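Local coordinates for protein insect group II chitinase (PDB 5Y2A) that hydrolyses chitin as a group II chitinase of glycoside hydrolase family 18 and so probably takes part in breaking down chitin in the insect, at residues D188-M193 against K239-G244; W12-P17 against I54-E59; D346-T351 against G358-L363. All blocks are in the same frame, centred on the assembly; numbering follows the deposited sequence.

Contact 1 (D188-M193 against K239-G244); sequences DWISLM and KKLVVG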
loop_
_atom_site.group_PDB
_atom_site.type_symbol
_atom_site.label_atom_id
_atom_site.label_comp_id
_atom_site.label_asym_id
_atom_site.label_seq_id
_atom_site.Cartn_x
_atom_site.Cartn_y
_atom_site.Cartn_z
ATOM N N ASP A 188 -3.041 -18.367 -26.331
ATOM C CA ASP A 188 -1.736 -18.799 -26.822
ATOM C C ASP A 188 -0.866 -19.354 -25.701
ATOM O O ASP A 188 -0.008 -20.207 -25.952
ATOM C CB ASP A 188 -1.023 -17.644 -27.525
ATOM C CG ASP A 188 -1.715 -17.238 -28.817
ATOM O OD1 ASP A 188 -1.662 -18.013 -29.795
ATOM O OD2 ASP A 188 -2.312 -16.147 -28.855
ATOM N N TRP A 189 -1.050 -18.871 -24.475
ATOM C CA TRP A 189 -0.459 -19.517 -23.310
ATOM C C TRP A 189 -1.213 -19.065 -22.072
ATOM O O TRP A 189 -1.905 -18.041 -22.076
ATOM C CB TRP A 189 1.050 -19.236 -23.179
ATOM C CG TRP A 189 1.415 -17.794 -22.943
ATOM C CD1 TRP A 189 1.541 -17.163 -21.738
ATOM C CD2 TRP A 189 1.723 -16.817 -23.944
ATOM N NE1 TRP A 189 1.896 -15.845 -21.929
ATOM C CE2 TRP A 189 2.012 -15.610 -23.274
ATOM C CE3 TRP A 189 1.771 -16.843 -25.344
ATOM C CZ2 TRP A 189 2.340 -14.436 -23.955
ATOM C CZ3 TRP A 189 2.097 -15.677 -26.021
ATOM C CH2 TRP A 189 2.381 -14.491 -25.324
ATOM N N ILE A 190 -1.091 -19.867 -21.022
ATOM C CA ILE A 190 -1.685 -19.588 -19.722
ATOM C C ILE A 190 -0.535 -19.429 -18.740
ATOM O O ILE A 190 0.200 -20.388 -18.477
ATOM C CB ILE A 190 -2.639 -20.703 -19.280
ATOM C CG1 ILE A 190 -3.851 -20.777 -20.211
ATOM C CG2 ILE A 190 -3.079 -20.502 -17.853
ATOM C CD1 ILE A 190 -4.643 -22.042 -20.035
ATOM N N SER A 191 -0.364 -18.227 -18.204
ATOM C CA SER A 191 0.692 -17.973 -17.229
ATOM C C SER A 191 0.130 -18.238 -15.837
ATOM O O SER A 191 -0.660 -17.446 -15.315
ATOM C CB SER A 191 1.227 -16.547 -17.350
ATOM O OG SER A 191 2.102 -16.420 -18.469
ATOM N N LEU A 192 0.544 -19.349 -15.237
ATOM C CA LEU A 192 0.128 -19.665 -13.876
ATOM C C LEU A 192 0.857 -18.748 -12.904
ATOM O O LEU A 192 2.090 -18.716 -12.883
ATOM C CB LEU A 192 0.435 -21.125 -13.558
ATOM C CG LEU A 192 -0.104 -22.166 -14.545
ATOM C CD1 LEU A 192 0.432 -23.540 -14.160
ATOM C CD2 LEU A 192 -1.629 -22.160 -14.559
ATOM N N MET A 193 0.107 -17.997 -12.096
ATOM C CA MET A 193 0.737 -17.136 -11.091
ATOM C C MET A 193 1.072 -17.978 -9.859
ATOM O O MET A 193 0.496 -17.842 -8.777
ATOM C CB MET A 193 -0.151 -15.946 -10.767
ATOM C CG MET A 193 -0.231 -14.970 -11.927
ATOM S SD MET A 193 -1.193 -13.493 -11.526
ATOM C CE MET A 193 -2.824 -14.193 -11.615
ATOM N N LYS A 239 1.211 -27.885 -23.115
ATOM C CA LYS A 239 2.024 -26.903 -23.824
ATOM C C LYS A 239 1.517 -25.471 -23.660
ATOM O O LYS A 239 2.221 -24.535 -24.045
ATOM C CB LYS A 239 2.190 -27.241 -25.323
ATOM C CG LYS A 239 3.058 -28.483 -25.572
ATOM C CD LYS A 239 4.392 -28.355 -24.849
ATOM C CE LYS A 239 5.306 -27.240 -25.349
ATOM N NZ LYS A 239 6.663 -27.333 -24.719
ATOM N N LYS A 240 0.255 -25.291 -23.235
ATOM C CA LYS A 240 -0.235 -23.937 -22.981
ATOM C C LYS A 240 0.150 -23.413 -21.600
ATOM O O LYS A 240 0.068 -22.202 -21.366
ATOM C CB LYS A 240 -1.770 -23.871 -23.112
ATOM C CG LYS A 240 -2.317 -24.106 -24.522
ATOM C CD LYS A 240 -1.836 -23.049 -25.494
ATOM C CE LYS A 240 -2.417 -23.291 -26.881
ATOM N NZ LYS A 240 -3.883 -23.064 -26.911
ATOM N N LEU A 241 0.583 -24.287 -20.688
ATOM C CA LEU A 241 0.835 -23.869 -19.315
ATOM C C LEU A 241 2.239 -23.297 -19.177
ATOM O O LEU A 241 3.225 -23.941 -19.541
ATOM C CB LEU A 241 0.642 -25.036 -18.350
ATOM C CG LEU A 241 -0.793 -25.562 -18.275
ATOM C CD1 LEU A 241 -0.882 -26.746 -17.317
ATOM C CD2 LEU A 241 -1.743 -24.437 -17.856
ATOM N N VAL A 242 2.326 -22.092 -18.629
ATOM C CA VAL A 242 3.596 -21.416 -18.396
ATOM C C VAL A 242 3.709 -21.177 -16.894
ATOM O O VAL A 242 2.832 -20.540 -16.297
ATOM C CB VAL A 242 3.682 -20.104 -19.195
ATOM C CG1 VAL A 242 4.926 -19.306 -18.807
ATOM C CG2 VAL A 242 3.683 -20.412 -20.694
ATOM N N VAL A 243 4.776 -21.686 -16.284
ATOM C CA VAL A 243 4.891 -21.711 -14.828
ATOM C C VAL A 243 5.623 -20.460 -14.352
ATOM O O VAL A 243 6.801 -20.260 -14.664
ATOM C CB VAL A 243 5.603 -22.985 -14.350
ATOM C CG1 VAL A 243 5.853 -22.923 -12.849
ATOM C CG2 VAL A 243 4.765 -24.210 -14.701
ATOM N N GLY A 244 4.925 -19.624 -13.587
ATOM C CA GLY A 244 5.535 -18.416 -13.067
ATOM C C GLY A 244 6.532 -18.695 -11.957
ATOM O O GLY A 244 6.378 -19.617 -11.153
HETATM O O HOH W 1 2.325 -21.951 -25.007
#
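Ile190 and Leu241 face each other in parallel register where the short strand 189-192 runs beside the start of strand 241-254, two neighbouring staves of the TIM barrel of family 18 glycosidases. Four backbone bonds join them: Ile190 N donates to Lys240 O at 2.6 Å (171°), then Val242 N to Ile190 O, Leu192 N to Val242 O, and Gly244 N to Leu192 O at 3.1 Å.

Lys240 lies at the entrance to this pairing, and its side chain runs past Asp188, at the N-terminal side of the neighbouring strand. CG stands beside the backbone N, and CB and CG make no close approach across the contact; a bend at chi2 (-62°) brings CD to 3.4 Å from Asp188 O, and CE stays near the same oxygen at 4.0 Å. A second bend, at chi4, turns NZ to Ser184 O and Leu187 O, so the ammonium is held by carbonyls at the end of helix 180-186 and just after it. One water donates to both Asp188 O and Lys239 O.

Side chains alternate between the faces. Val242 sets CG2 3.8 Å from Trp189 CB, beside Val6 of strand 4-10, whereas Leu241 CD2 touches both Ile190 CB and Leu192 CD2, at 4.1 and 4.0 Å, on the face covered by helix 224-233. Gly244 closes the pairing where a CB would collide with Leu192 O. Polar backbone atoms are thus paired within the sheet; the Leu241 face is aliphatic, the Val242 face mostly apolar with the hydroxyl of Ser191 among its groups, and charge is confined to the strand entrance.

Contact 2 (W12-P17 against I54-E59); sequences WAWYRP and IWLDVE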
loop_
_atom_site.group_PDB
_atom_site.type_symbol
_atom_site.label_atom_id
_atom_site.label_comp_id
_atom_site.label_asym_id
_atom_site.label_seq_id
_atom_site.Cartn_x
_atom_site.Cartn_y
_atom_site.Cartn_z
ATOM N N TRP A 12 6.049 0.777 -13.421
ATOM C CA TRP A 12 6.304 1.494 -12.170
ATOM C C TRP A 12 7.707 1.269 -11.592
ATOM O O TRP A 12 8.072 1.944 -10.622
ATOM C CB TRP A 12 5.240 1.129 -11.134
ATOM C CG TRP A 12 5.261 -0.292 -10.657
ATOM C CD1 TRP A 12 5.960 -0.796 -9.594
ATOM C CD2 TRP A 12 4.544 -1.397 -11.226
ATOM N NE1 TRP A 12 5.715 -2.145 -9.461
ATOM C CE2 TRP A 12 4.852 -2.540 -10.452
ATOM C CE3 TRP A 12 3.673 -1.532 -12.314
ATOM C CZ2 TRP A 12 4.312 -3.800 -10.726
ATOM C CZ3 TRP A 12 3.146 -2.787 -12.594
ATOM C CH2 TRP A 12 3.463 -3.904 -11.799
ATOM N N ALA A 13 8.516 0.374 -12.165
ATOM C CA ALA A 13 9.890 0.195 -11.696
ATOM C C ALA A 13 10.777 1.396 -11.991
ATOM O O ALA A 13 11.925 1.426 -11.530
ATOM C CB ALA A 13 10.509 -1.065 -12.304
ATOM N N TRP A 14 10.316 2.322 -12.830
ATOM C CA TRP A 14 11.044 3.564 -13.060
ATOM C C TRP A 14 11.041 4.455 -11.819
ATOM O O TRP A 14 11.993 5.214 -11.596
ATOM C CB TRP A 14 10.422 4.284 -14.258
ATOM C CG TRP A 14 11.193 5.468 -14.748
ATOM C CD1 TRP A 14 12.187 5.471 -15.685
ATOM C CD2 TRP A 14 11.014 6.831 -14.348
ATOM N NE1 TRP A 14 12.646 6.750 -15.882
ATOM C CE2 TRP A 14 11.942 7.605 -15.073
ATOM C CE3 TRP A 14 10.166 7.471 -13.440
ATOM C CZ2 TRP A 14 12.047 8.986 -14.916
ATOM C CZ3 TRP A 14 10.269 8.842 -13.287
ATOM C CH2 TRP A 14 11.201 9.584 -14.022
ATOM N N TYR A 15 9.987 4.374 -11.005
ATOM C CA TYR A 15 9.811 5.237 -9.832
ATOM C C TYR A 15 10.500 4.624 -8.612
ATOM O O TYR A 15 9.895 4.365 -7.577
ATOM C CB TYR A 15 8.327 5.464 -9.559
ATOM C CG TYR A 15 7.558 6.077 -10.709
ATOM C CD1 TYR A 15 7.703 7.416 -11.026
ATOM C CD2 TYR A 15 6.652 5.327 -11.447
ATOM C CE1 TYR A 15 7.004 7.990 -12.061
ATOM C CE2 TYR A 15 5.936 5.899 -12.491
ATOM C CZ TYR A 15 6.124 7.235 -12.790
ATOM O OH TYR A 15 5.433 7.834 -13.814
ATOM N N ARG A 16 11.790 4.371 -8.765
ATOM C CA ARG A 16 12.563 3.628 -7.787
ATOM C C ARG A 16 13.913 4.294 -7.605
ATOM O O ARG A 16 14.447 4.873 -8.559
ATOM C CB ARG A 16 12.775 2.179 -8.244
ATOM C CG ARG A 16 12.362 1.148 -7.240
ATOM C CD ARG A 16 12.224 -0.208 -7.890
ATOM N NE ARG A 16 10.827 -0.612 -7.948
ATOM C CZ ARG A 16 10.407 -1.768 -8.439
ATOM N NH1 ARG A 16 11.285 -2.644 -8.907
ATOM N NH2 ARG A 16 9.112 -2.050 -8.457
ATOM N N PRO A 17 14.512 4.194 -6.412
ATOM C CA PRO A 17 15.820 4.826 -6.207
ATOM C C PRO A 17 16.805 4.256 -7.216
ATOM O O PRO A 17 16.682 3.107 -7.646
ATOM C CB PRO A 17 16.188 4.437 -4.769
ATOM C CG PRO A 17 14.868 4.171 -4.099
ATOM C CD PRO A 17 13.965 3.620 -5.166
ATOM N N ILE A 54 0.136 7.836 -18.326
ATOM C CA ILE A 54 0.295 8.512 -19.615
ATOM C C ILE A 54 1.684 9.125 -19.719
ATOM O O ILE A 54 2.337 9.064 -20.770
ATOM C CB ILE A 54 -0.808 9.571 -19.801
ATOM C CG1 ILE A 54 -2.179 8.917 -19.946
ATOM C CG2 ILE A 54 -0.507 10.463 -21.001
ATOM C CD1 ILE A 54 -2.347 8.172 -21.247
ATOM N N TRP A 55 2.179 9.680 -18.615
ATOM C CA TRP A 55 3.445 10.398 -18.657
ATOM C C TRP A 55 4.600 9.467 -19.025
ATOM O O TRP A 55 5.446 9.821 -19.851
ATOM C CB TRP A 55 3.701 11.085 -17.313
ATOM C CG TRP A 55 4.910 11.940 -17.360
ATOM C CD1 TRP A 55 5.007 13.191 -17.899
ATOM C CD2 TRP A 55 6.217 11.598 -16.901
ATOM N NE1 TRP A 55 6.290 13.657 -17.781
ATOM C CE2 TRP A 55 7.054 12.696 -17.175
ATOM C CE3 TRP A 55 6.759 10.473 -16.275
ATOM C CZ2 TRP A 55 8.402 12.702 -16.846
ATOM C CZ3 TRP A 55 8.099 10.480 -15.955
ATOM C CH2 TRP A 55 8.906 11.589 -16.237
ATOM N N LEU A 56 4.658 8.275 -18.420
ATOM C CA LEU A 56 5.699 7.315 -18.787
ATOM C C LEU A 56 5.366 6.574 -20.075
ATOM O O LEU A 56 6.193 6.504 -20.994
ATOM C CB LEU A 56 5.920 6.290 -17.675
ATOM C CG LEU A 56 6.999 6.485 -16.614
ATOM C CD1 LEU A 56 7.242 5.147 -15.938
ATOM C CD2 LEU A 56 8.282 7.053 -17.199
ATOM N N ASP A 57 4.173 5.975 -20.138
ATOM C CA ASP A 57 3.857 5.039 -21.214
ATOM C C ASP A 57 3.816 5.738 -22.566
ATOM O O ASP A 57 4.237 5.171 -23.581
ATOM C CB ASP A 57 2.510 4.361 -20.953
ATOM C CG ASP A 57 2.478 3.578 -19.662
ATOM O OD1 ASP A 57 3.556 3.194 -19.155
ATOM O OD2 ASP A 57 1.357 3.321 -19.176
ATOM N N VAL A 58 3.288 6.958 -22.598
ATOM C CA VAL A 58 2.967 7.653 -23.841
ATOM C C VAL A 58 3.865 8.867 -24.039
ATOM O O VAL A 58 4.623 8.936 -25.010
ATOM C CB VAL A 58 1.474 8.044 -23.884
ATOM C CG1 VAL A 58 1.171 8.865 -25.130
ATOM C CG2 VAL A 58 0.607 6.798 -23.838
ATOM N N GLU A 59 3.818 9.824 -23.108
ATOM C CA GLU A 59 4.615 11.041 -23.236
ATOM C C GLU A 59 6.097 10.723 -23.374
ATOM O O GLU A 59 6.784 11.261 -24.249
ATOM C CB GLU A 59 4.376 11.950 -22.028
ATOM C CG GLU A 59 3.024 12.629 -22.000
ATOM C CD GLU A 59 2.635 13.204 -23.344
ATOM O OE1 GLU A 59 3.391 14.051 -23.869
ATOM O OE2 GLU A 59 1.572 12.811 -23.873
#
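Trp55 turns the edge of its indole toward the face of Trp14, an offset edge-to-face pair of two tryptophans at a partly solvent-accessible position, with six-membered rings 5.4 Å apart between centroids and planes at 63°. The contact is made by Trp55 CZ3, which lies 3.8 Å from Trp14 CH2. Both indoles swing out with CG anti to the backbone N (chi1 -171° for Trp14, -174° for Trp55), which sends them from the 3-10 turn 12-14 and from helix 54-59 toward each other.

Leu56 packs against Trp14 and Tyr15. Its CD2 sits over the five-membered ring of Trp14, 4.1 Å from the centroid, as a CH-pi contact, while CD1 reaches Trp14 CB at 3.7 Å and Tyr15 CE2 at 3.8 Å. Tyr15 comes from the opposite direction to Leu56 and brings OH to 3.5 Å from Leu56 CG; that hydroxyl is hydrogen-bonded to Asp53, just ahead of the helix. Were Trp14 an alanine, the edge of Trp55 would probably lose its aromatic partner and one side of Leu56 its cover.

The cluster also meets the second subunit, whose Trp55 packs on Trp14 and meets the ring of Tyr15. Adhesion between these segments therefore rests on ring and methyl surfaces, with the hydroxyl of Tyr15 bonded to Asp53, and the same aromatic patch serves the dimer contact.

Contact 3 (D346-T351 against G358-L363); sequences DLDDFT and GKAPLL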
loop_
_atom_site.group_PDB
_atom_site.type_symbol
_atom_site.label_atom_id
_atom_site.label_comp_id
_atom_site.label_asym_id
_atom_site.label_seq_id
_atom_site.Cartn_x
_atom_site.Cartn_y
_atom_site.Cartn_z
ATOM N N ASP A 346 12.543 -6.574 -13.171
ATOM C CA ASP A 346 13.194 -5.560 -12.354
ATOM C C ASP A 346 13.517 -6.023 -10.940
ATOM O O ASP A 346 14.184 -5.284 -10.206
ATOM C CB ASP A 346 12.281 -4.344 -12.265
ATOM C CG ASP A 346 10.884 -4.731 -11.847
ATOM O OD1 ASP A 346 10.120 -5.238 -12.695
ATOM O OD2 ASP A 346 10.566 -4.572 -10.652
ATOM N N LEU A 347 13.030 -7.192 -10.520
ATOM C CA LEU A 347 13.281 -7.668 -9.166
ATOM C C LEU A 347 14.418 -8.672 -9.096
ATOM O O LEU A 347 14.956 -8.900 -8.006
ATOM C CB LEU A 347 12.005 -8.282 -8.575
ATOM C CG LEU A 347 10.817 -7.308 -8.608
ATOM C CD1 LEU A 347 9.506 -8.037 -8.296
ATOM C CD2 LEU A 347 11.035 -6.120 -7.652
ATOM N N ASP A 348 14.780 -9.269 -10.232
ATOM C CA ASP A 348 16.038 -9.983 -10.403
ATOM C C ASP A 348 17.196 -9.037 -10.094
ATOM O O ASP A 348 17.037 -7.817 -10.065
ATOM C CB ASP A 348 16.136 -10.487 -11.851
ATOM C CG ASP A 348 17.086 -11.672 -12.040
ATOM O OD1 ASP A 348 17.798 -12.091 -11.105
ATOM O OD2 ASP A 348 17.119 -12.184 -13.178
ATOM N N ASP A 349 18.383 -9.602 -9.881
ATOM C CA ASP A 349 19.583 -8.771 -9.752
ATOM C C ASP A 349 20.039 -8.365 -11.155
ATOM O O ASP A 349 21.078 -8.797 -11.661
ATOM C CB ASP A 349 20.681 -9.502 -8.991
ATOM C CG ASP A 349 21.868 -8.603 -8.674
ATOM O OD1 ASP A 349 21.679 -7.372 -8.607
ATOM O OD2 ASP A 349 22.988 -9.124 -8.478
ATOM N N PHE A 350 19.223 -7.513 -11.791
ATOM C CA PHE A 350 19.428 -7.213 -13.207
ATOM C C PHE A 350 20.712 -6.417 -13.444
ATOM O O PHE A 350 21.286 -6.492 -14.536
ATOM C CB PHE A 350 18.206 -6.479 -13.787
ATOM C CG PHE A 350 17.974 -5.099 -13.212
ATOM C CD1 PHE A 350 17.280 -4.928 -12.026
ATOM C CD2 PHE A 350 18.421 -3.968 -13.887
ATOM C CE1 PHE A 350 17.063 -3.648 -11.501
ATOM C CE2 PHE A 350 18.210 -2.692 -13.375
ATOM C CZ PHE A 350 17.529 -2.532 -12.180
ATOM N N THR A 351 21.192 -5.673 -12.445
ATOM C CA THR A 351 22.472 -4.989 -12.603
ATOM C C THR A 351 23.659 -5.895 -12.316
ATOM O O THR A 351 24.784 -5.570 -12.719
ATOM C CB THR A 351 22.563 -3.759 -11.690
ATOM O OG1 THR A 351 22.657 -4.172 -10.320
ATOM C CG2 THR A 351 21.358 -2.852 -11.870
ATOM N N GLY A 358 26.625 -12.345 -11.752
ATOM C CA GLY A 358 26.361 -11.852 -13.086
ATOM C C GLY A 358 25.027 -11.131 -13.152
ATOM O O GLY A 358 24.237 -11.117 -12.207
ATOM N N LYS A 359 24.774 -10.515 -14.301
ATOM C CA LYS A 359 23.550 -9.747 -14.482
ATOM C C LYS A 359 22.361 -10.675 -14.701
ATOM O O LYS A 359 22.443 -11.653 -15.449
ATOM C CB LYS A 359 23.708 -8.775 -15.652
ATOM C CG LYS A 359 24.898 -7.838 -15.463
ATOM C CD LYS A 359 24.695 -6.483 -16.121
ATOM C CE LYS A 359 24.491 -6.599 -17.612
ATOM N NZ LYS A 359 23.954 -5.329 -18.174
ATOM N N ALA A 360 21.255 -10.364 -14.028
ATOM C CA ALA A 360 20.014 -11.121 -14.135
ATOM C C ALA A 360 20.212 -12.626 -13.893
ATOM O O ALA A 360 19.882 -13.443 -14.745
ATOM C CB ALA A 360 19.365 -10.884 -15.493
ATOM N N PRO A 361 20.726 -13.010 -12.714
ATOM C CA PRO A 361 21.029 -14.437 -12.501
ATOM C C PRO A 361 19.811 -15.344 -12.550
ATOM O O PRO A 361 19.887 -16.435 -13.124
ATOM C CB PRO A 361 21.692 -14.448 -11.117
ATOM C CG PRO A 361 21.199 -13.199 -10.440
ATOM C CD PRO A 361 21.074 -12.188 -11.541
ATOM N N LEU A 362 18.688 -14.937 -11.959
ATOM C CA LEU A 362 17.506 -15.795 -11.969
ATOM C C LEU A 362 16.986 -16.002 -13.388
ATOM O O LEU A 362 16.680 -17.128 -13.792
ATOM C CB LEU A 362 16.416 -15.206 -11.070
ATOM C CG LEU A 362 16.730 -15.084 -9.571
ATOM C CD1 LEU A 362 15.537 -14.483 -8.819
ATOM C CD2 LEU A 362 17.128 -16.426 -8.951
ATOM N N LEU A 363 16.881 -14.923 -14.165
ATOM C CA LEU A 363 16.376 -15.058 -15.528
ATOM C C LEU A 363 17.362 -15.816 -16.413
ATOM O O LEU A 363 16.956 -16.580 -17.297
ATOM C CB LEU A 363 16.071 -13.675 -16.108
ATOM C CG LEU A 363 15.405 -13.635 -17.484
ATOM C CD1 LEU A 363 14.055 -14.335 -17.446
ATOM C CD2 LEU A 363 15.255 -12.192 -17.948
HETATM O O HOH W 2 24.253 -11.294 -9.628
#
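Asp348 grips the start of helix 361-371 from the loop that follows strand 339-343 in the TIM barrel, a carboxylate standing at the helix N-terminus although Ala360 holds the N-cap position. Its CG lies anti to the backbone N (chi1 -157°), which carries both oxygens to the first turn. OD1 accepts from Leu362 N at 3.1 Å and OD2 from Leu363 N at 2.9 Å, each on the syn side, the second donor tilted 35° out of the carboxylate plane. The group is thus fixed by two amides of one helix turn, and the partial positive charge of the helix end would probably favour its ionised form. OD1 also lies 3.3 Å from CD of Pro361, a residue with no amide hydrogen to offer; the weak bond from Asp349 N to the same oxygen adds a third donor to the carboxylate.

Lys359 runs past the loop with hydrocarbon rather than with its ammonium. CB stands 3.5 Å from Phe350 O and CD 3.5 Å from Thr351 O.

Asp349 contributes its backbone carbonyl, which receives Ala360 N at 2.8 Å from above the carbonyl plane, and its CB rests against Pro361 CD at 3.7 Å. In its carboxylate, OD2 accepts from the backbone amides of Tyr354 and Cys355, the latter disulfide-bonded to Cys288. The same OD2 accepts from a water that donates in turn to Gly358 O, at 2.6 Å.

The three contacts differ in depth and in chemistry. Contact 1 is buried barrel wall, strand beside strand, with its direct hydrogen bonds all from main chain to main chain. Contact 3 is buried too, but joins a loop after strand 339-343 to helix 361-371, and two carboxylate-to-amide bonds and one main-chain bond take the place of strand pairing. Contact 2 lies nearer the surface, 19 Å from the chain centre, where aromatic and aliphatic side chains do the joining and the second subunit takes part. Contacts 2 and 3 touch through a salt bridge, Arg16 NH1 to Asp346 OD2 at 2.7 Å, whereas contact 1 stays about 10 Å or more from both, nearest atom to nearest atom.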